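Local coordinates for PRESAN domain-containing protein (Plasmodium falciparum, PDB 7D2W) that is of unknown function but, as a PHIST-type helical-bundle protein of the malaria parasite, probably acts by binding other proteins, at residues T133-R138 with R157-E162; M126-L131 with K165-L170. All blocks are in the same frame, centred on the assembly; numbering follows the deposited sequence. Where two conformers were deposited one is given.

Interaction 1 of 2, residues T133-R138 with R157-E162; sequences TEQTNR and RSCIDE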
loop_
_atom_site.group_PDB
_atom_site.type_symbol
_atom_site.label_atom_id
_atom_site.label_comp_id
_atom_site.label_asym_id
_atom_site.label_seq_id
_atom_site.Cartn_x
_atom_site.Cartn_y
_atom_site.Cartn_z
ATOM N N THR A 133 2.626 15.962 -9.914
ATOM C CA THR A 133 2.236 16.780 -11.058
ATOM C C THR A 133 1.008 16.206 -11.756
ATOM O O THR A 133 0.073 16.939 -12.095
ATOM C CB THR A 133 3.400 16.891 -12.051
ATOM O OG1 THR A 133 4.503 17.546 -11.422
ATOM C CG2 THR A 133 2.980 17.675 -13.283
ATOM N N GLU A 134 1.006 14.892 -11.995
ATOM C CA GLU A 134 -0.118 14.256 -12.675
ATOM C C GLU A 134 -1.406 14.393 -11.867
ATOM O O GLU A 134 -2.465 14.706 -12.424
ATOM C CB GLU A 134 0.200 12.783 -12.930
ATOM C CG GLU A 134 -0.985 11.976 -13.445
ATOM C CD GLU A 134 -0.967 10.535 -12.958
ATOM O OE1 GLU A 134 -0.009 9.802 -13.291
ATOM O OE2 GLU A 134 -1.908 10.140 -12.232
ATOM N N GLN A 135 -1.336 14.175 -10.549
ATOM C CA GLN A 135 -2.527 14.324 -9.717
ATOM C C GLN A 135 -3.029 15.763 -9.695
ATOM O O GLN A 135 -4.236 16.007 -9.786
ATOM C CB GLN A 135 -2.236 13.831 -8.295
ATOM C CG GLN A 135 -2.097 12.312 -8.251
ATOM C CD GLN A 135 -1.954 11.785 -6.842
ATOM O OE1 GLN A 135 -1.739 12.546 -5.895
ATOM N NE2 GLN A 135 -2.085 10.475 -6.690
ATOM N N THR A 136 -2.124 16.733 -9.542
ATOM C CA THR A 136 -2.544 18.131 -9.517
ATOM C C THR A 136 -3.253 18.516 -10.812
ATOM O O THR A 136 -4.267 19.227 -10.786
ATOM C CB THR A 136 -1.334 19.032 -9.270
ATOM O OG1 THR A 136 -0.867 18.818 -7.934
ATOM C CG2 THR A 136 -1.701 20.520 -9.449
ATOM N N ASN A 137 -2.744 18.044 -11.954
ATOM C CA ASN A 137 -3.400 18.339 -13.226
ATOM C C ASN A 137 -4.793 17.731 -13.277
ATOM O O ASN A 137 -5.743 18.382 -13.730
ATOM C CB ASN A 137 -2.560 17.820 -14.395
ATOM C CG ASN A 137 -1.293 18.612 -14.590
ATOM O OD1 ASN A 137 -1.182 19.743 -14.115
ATOM N ND2 ASN A 137 -0.321 18.024 -15.284
ATOM N N ARG A 138 -4.929 16.473 -12.839
ATOM C CA ARG A 138 -6.250 15.859 -12.765
ATOM C C ARG A 138 -7.159 16.624 -11.807
ATOM O O ARG A 138 -8.368 16.720 -12.040
ATOM C CB ARG A 138 -6.126 14.389 -12.349
ATOM C CG ARG A 138 -5.577 13.472 -13.468
ATOM C CD ARG A 138 -5.047 12.132 -12.940
ATOM N NE ARG A 138 -6.015 11.434 -12.096
ATOM C CZ ARG A 138 -5.693 10.643 -11.069
ATOM N NH1 ARG A 138 -4.415 10.415 -10.749
ATOM N NH2 ARG A 138 -6.656 10.071 -10.362
ATOM N N ARG A 157 -9.268 11.537 -1.917
ATOM C CA ARG A 157 -8.925 10.369 -1.106
ATOM C C ARG A 157 -8.241 9.304 -1.959
ATOM O O ARG A 157 -7.276 8.670 -1.519
ATOM C CB ARG A 157 -10.174 9.804 -0.409
ATOM C CG ARG A 157 -9.904 8.594 0.534
ATOM C CD ARG A 157 -10.792 8.579 1.805
ATOM N NE ARG A 157 -10.269 7.702 2.863
ATOM C CZ ARG A 157 -10.826 7.564 4.065
ATOM N NH1 ARG A 157 -10.283 6.749 4.983
ATOM N NH2 ARG A 157 -11.926 8.253 4.364
ATOM N N SER A 158 -8.694 9.126 -3.203
ATOM C CA SER A 158 -8.047 8.141 -4.070
ATOM C C SER A 158 -6.630 8.558 -4.453
ATOM O O SER A 158 -5.767 7.692 -4.618
ATOM C CB SER A 158 -8.894 7.881 -5.323
ATOM O OG SER A 158 -9.943 6.990 -4.977
ATOM N N CYS A 159 -6.364 9.864 -4.588
ATOM C CA CYS A 159 -4.994 10.315 -4.832
ATOM C C CYS A 159 -4.078 9.988 -3.657
ATOM O O CYS A 159 -2.923 9.597 -3.848
ATOM C CB CYS A 159 -4.975 11.817 -5.101
ATOM S SG CYS A 159 -5.522 12.212 -6.764
ATOM N N ILE A 160 -4.565 10.169 -2.433
ATOM C CA ILE A 160 -3.754 9.818 -1.272
ATOM C C ILE A 160 -3.512 8.314 -1.236
ATOM O O ILE A 160 -2.382 7.862 -0.997
ATOM C CB ILE A 160 -4.426 10.356 0.006
ATOM C CG1 ILE A 160 -4.367 11.889 -0.015
ATOM C CG2 ILE A 160 -3.723 9.822 1.289
ATOM C CD1 ILE A 160 -5.256 12.536 1.045
ATOM N N ASP A 161 -4.550 7.514 -1.520
ATOM C CA ASP A 161 -4.369 6.061 -1.605
ATOM C C ASP A 161 -3.334 5.695 -2.661
ATOM O O ASP A 161 -2.534 4.772 -2.469
ATOM C CB ASP A 161 -5.681 5.357 -1.965
ATOM C CG ASP A 161 -6.761 5.508 -0.916
ATOM O OD1 ASP A 161 -6.448 5.740 0.265
ATOM O OD2 ASP A 161 -7.947 5.349 -1.289
ATOM N N GLU A 162 -3.371 6.378 -3.804
ATOM C CA GLU A 162 -2.415 6.103 -4.875
ATOM C C GLU A 162 -0.986 6.431 -4.445
ATOM O O GLU A 162 -0.038 5.711 -4.804
ATOM C CB GLU A 162 -2.800 6.894 -6.127
ATOM C CG GLU A 162 -1.934 6.589 -7.343
ATOM C CD GLU A 162 -2.382 7.342 -8.582
ATOM O OE1 GLU A 162 -3.177 8.307 -8.446
ATOM O OE2 GLU A 162 -1.943 6.958 -9.689
HETATM O O HOH W 1 -5.652 8.148 -8.164
#
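Gln135 and Glu162 meet side by side between two antiparallel helices of the four-helix PRESAN bundle, their extended chains sliding past each other in opposite directions. The amide nitrogen of Gln135 serves two acceptors on helix 149-181. Gln135 NE2 donates to Glu162 OE1 at 3.0 Å, which lies close to the amide plane although the nitrogen itself stands well above the carboxylate plane. Its second bond runs from Gln135 NE2 to the backbone oxygen Cys159 O at 3.1 Å and is no straighter, with an N-H...O angle of 149°. Alongside these bonds the side chain of Cys159 packs against the amide, Cys159 CB lying 3.4 Å from Gln135 OE1.

Glu162 OE1 also draws in Arg138, but the salt bridge from Arg138 NH1 is weak at 3.4 Å. The same Arg138 NH1 holds Glu134 OE2 more closely, at 2.9 Å, one helical turn back, giving a three-residue network. The shared cation probably offsets the repulsion between the two carboxylates, which approach through their OE2 atoms. At the edge of the guanidinium, in its plane, a water accepts from Arg138 NH2 at 3.1 Å.

Farther out, helix 65-93 engages the other end of the buried amide and so fixes its rotation: Lys75 NZ is hydrogen-bonded to Gln135 OE1.

Interaction 2 of 2, residues M126-L131 with K165-L170; sequences MMVSTL and KLHTDL
Leu166 projects from helix 149-181 into the flank of helix 117-144, where Met127, Val128 and Leu131 receive it in an antiparallel apolar seam of the helical bundle. The segment axes pass 10.8 Å apart at 167°, and the contact is made without a single hydrogen bond between the two segments.

The route of Leu166 can be followed outward. Its CB points at the facing helix, and with CG turned opposite the backbone N (chi1 172°) the branch point is carried on across the gap, where the two methyls divide the work. Leu166 CD1 goes to Met127, lying 4.0 Å from Met127 CB and almost as near to the terminal methyl CE, because the methionine chain folds back at both chi2 and chi3. Leu166 CD2 is the busier branch. It meets Leu131 CD2 tip to tip at 3.7 Å, touches Val128 CG1 at 3.8 Å, the two side chains crossing at about a right angle, and rests against the backbone oxygen of Met127.

Val128 CG1 in turn links this leucine to its neighbours on helix 149-181. It comes to the edge of the His167 imidazole, near the ring plane, and more loosely approaches Leu170 CD1, at 4.3 Å. The polar end of the histidine is turned to helix 65-93, where His167 NE2 is hydrogen-bonded to Thr83 OG1, which brings a further helix of the bundle into the packing. Phe163 adds a further aromatic surface against Val128 and Leu131.

From the exposed Met127, CG also approaches the next turn of helix 149-181, 4.4 Å from Leu170 CD2.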
loop_
_atom_site.group_PDB
_atom_site.type_symbol
_atom_site.label_atom_id
_atom_site.label_comp_id
_atom_site.label_asym_id
_atom_site.label_seq_id
_atom_site.Cartn_x
_atom_site.Cartn_y
_atom_site.Cartn_z
ATOM N N MET A 126 11.914 11.060 -8.409
ATOM C CA MET A 126 11.297 11.188 -9.731
ATOM C C MET A 126 9.894 10.575 -9.768
ATOM O O MET A 126 8.979 11.145 -10.378
ATOM C CB MET A 126 12.187 10.541 -10.790
ATOM C CG MET A 126 11.724 10.858 -12.193
ATOM S SD MET A 126 11.904 12.581 -12.684
ATOM C CE MET A 126 13.416 13.022 -11.832
ATOM N N MET A 127 9.702 9.408 -9.148
ATOM C CA MET A 127 8.368 8.808 -9.135
ATOM C C MET A 127 7.377 9.690 -8.373
ATOM O O MET A 127 6.269 9.952 -8.858
ATOM C CB MET A 127 8.413 7.396 -8.535
ATOM C CG MET A 127 9.154 6.341 -9.410
ATOM S SD MET A 127 8.468 6.194 -11.072
ATOM C CE MET A 127 6.871 5.431 -10.700
ATOM N N VAL A 128 7.758 10.184 -7.190
ATOM C CA VAL A 128 6.777 10.947 -6.407
ATOM C C VAL A 128 6.538 12.319 -7.030
ATOM O O VAL A 128 5.399 12.805 -7.067
ATOM C CB VAL A 128 7.166 11.048 -4.912
ATOM C CG1 VAL A 128 7.259 9.659 -4.271
ATOM C CG2 VAL A 128 8.437 11.853 -4.687
ATOM N N SER A 129 7.582 12.959 -7.555
ATOM C CA SER A 129 7.357 14.285 -8.117
ATOM C C SER A 129 6.499 14.198 -9.376
ATOM O O SER A 129 5.627 15.050 -9.595
ATOM C CB SER A 129 8.687 14.991 -8.385
ATOM O OG SER A 129 9.314 14.407 -9.510
ATOM N N THR A 130 6.687 13.157 -10.195
ATOM C CA THR A 130 5.850 12.999 -11.380
ATOM C C THR A 130 4.411 12.675 -10.996
ATOM O O THR A 130 3.464 13.150 -11.638
ATOM C CB THR A 130 6.413 11.909 -12.293
ATOM O OG1 THR A 130 7.755 12.242 -12.666
ATOM C CG2 THR A 130 5.562 11.790 -13.538
ATOM N N LEU A 131 4.220 11.868 -9.944
ATOM C CA LEU A 131 2.851 11.575 -9.522
ATOM C C LEU A 131 2.160 12.831 -9.014
ATOM O O LEU A 131 0.983 13.061 -9.308
ATOM C CB LEU A 131 2.819 10.475 -8.452
ATOM C CG LEU A 131 1.420 10.063 -7.956
ATOM C CD1 LEU A 131 0.485 9.614 -9.093
ATOM C CD2 LEU A 131 1.512 8.957 -6.903
ATOM N N LYS A 165 0.171 3.659 -2.214
ATOM C CA LYS A 165 0.591 2.490 -2.985
ATOM C C LYS A 165 1.953 2.718 -3.621
ATOM O O LYS A 165 2.786 1.807 -3.649
ATOM C CB LYS A 165 -0.439 2.127 -4.055
ATOM C CG LYS A 165 0.111 1.099 -5.086
ATOM C CD LYS A 165 -0.841 -0.025 -5.413
ATOM C CE LYS A 165 -0.193 -1.047 -6.374
ATOM N NZ LYS A 165 0.920 -1.885 -5.780
ATOM N N LEU A 166 2.208 3.928 -4.130
ATOM C CA LEU A 166 3.531 4.201 -4.686
ATOM C C LEU A 166 4.603 4.088 -3.609
ATOM O O LEU A 166 5.653 3.480 -3.834
ATOM C CB LEU A 166 3.563 5.585 -5.352
ATOM C CG LEU A 166 4.955 6.058 -5.793
ATOM C CD1 LEU A 166 5.544 5.125 -6.816
ATOM C CD2 LEU A 166 4.904 7.483 -6.341
ATOM N N HIS A 167 4.354 4.657 -2.424
ATOM C CA HIS A 167 5.335 4.552 -1.345
ATOM C C HIS A 167 5.565 3.095 -0.956
ATOM O O HIS A 167 6.689 2.697 -0.631
ATOM C CB HIS A 167 4.875 5.362 -0.131
ATOM C CG HIS A 167 4.957 6.845 -0.322
ATOM N ND1 HIS A 167 4.115 7.723 0.323
ATOM C CD2 HIS A 167 5.784 7.602 -1.081
ATOM C CE1 HIS A 167 4.418 8.960 -0.030
ATOM N NE2 HIS A 167 5.426 8.914 -0.884
ATOM N N THR A 168 4.507 2.293 -0.976
ATOM C CA THR A 168 4.650 0.866 -0.705
ATOM C C THR A 168 5.477 0.192 -1.793
ATOM O O THR A 168 6.392 -0.585 -1.495
ATOM C CB THR A 168 3.269 0.218 -0.598
ATOM O OG1 THR A 168 2.547 0.836 0.468
ATOM C CG2 THR A 168 3.385 -1.292 -0.311
ATOM N N ASP A 169 5.164 0.482 -3.061
ATOM C CA ASP A 169 5.905 -0.114 -4.168
ATOM C C ASP A 169 7.391 0.195 -4.066
ATOM O O ASP A 169 8.236 -0.692 -4.264
ATOM C CB ASP A 169 5.353 0.385 -5.501
ATOM C CG ASP A 169 4.028 -0.249 -5.857
ATOM O OD1 ASP A 169 3.552 -1.114 -5.096
ATOM O OD2 ASP A 169 3.445 0.146 -6.882
ATOM N N LEU A 170 7.731 1.455 -3.774
ATOM C CA LEU A 170 9.134 1.837 -3.660
ATOM C C LEU A 170 9.806 1.145 -2.477
ATOM O O LEU A 170 10.942 0.676 -2.588
ATOM C CB LEU A 170 9.245 3.360 -3.525
ATOM C CG LEU A 170 8.926 4.157 -4.797
ATOM C CD1 LEU A 170 8.793 5.663 -4.482
ATOM C CD2 LEU A 170 10.014 3.923 -5.824
#

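In the fold
Both interactions join the same pair of antiparallel helices, 117-144 and 149-181, and their centres lie about 11 Å apart. Along the chain interaction 1 is nested within interaction 2: 133-138 and 157-162 lie closer to the turn between the helices, whereas 126-131 and 165-170 pair farther from it, the two helices forming an antiparallel helical hairpin. The seam thus passes from a polar, charged stretch to an apolar one, and the two touch where Glu162 OE2 packs on Leu131 CD1 at 3.6 Å. Helix 65-93 contributes to both, through Lys75 and Thr83. Helix 149-181 also faces the second subunit, with Asp161 salt-bridged to Arg157 of that copy.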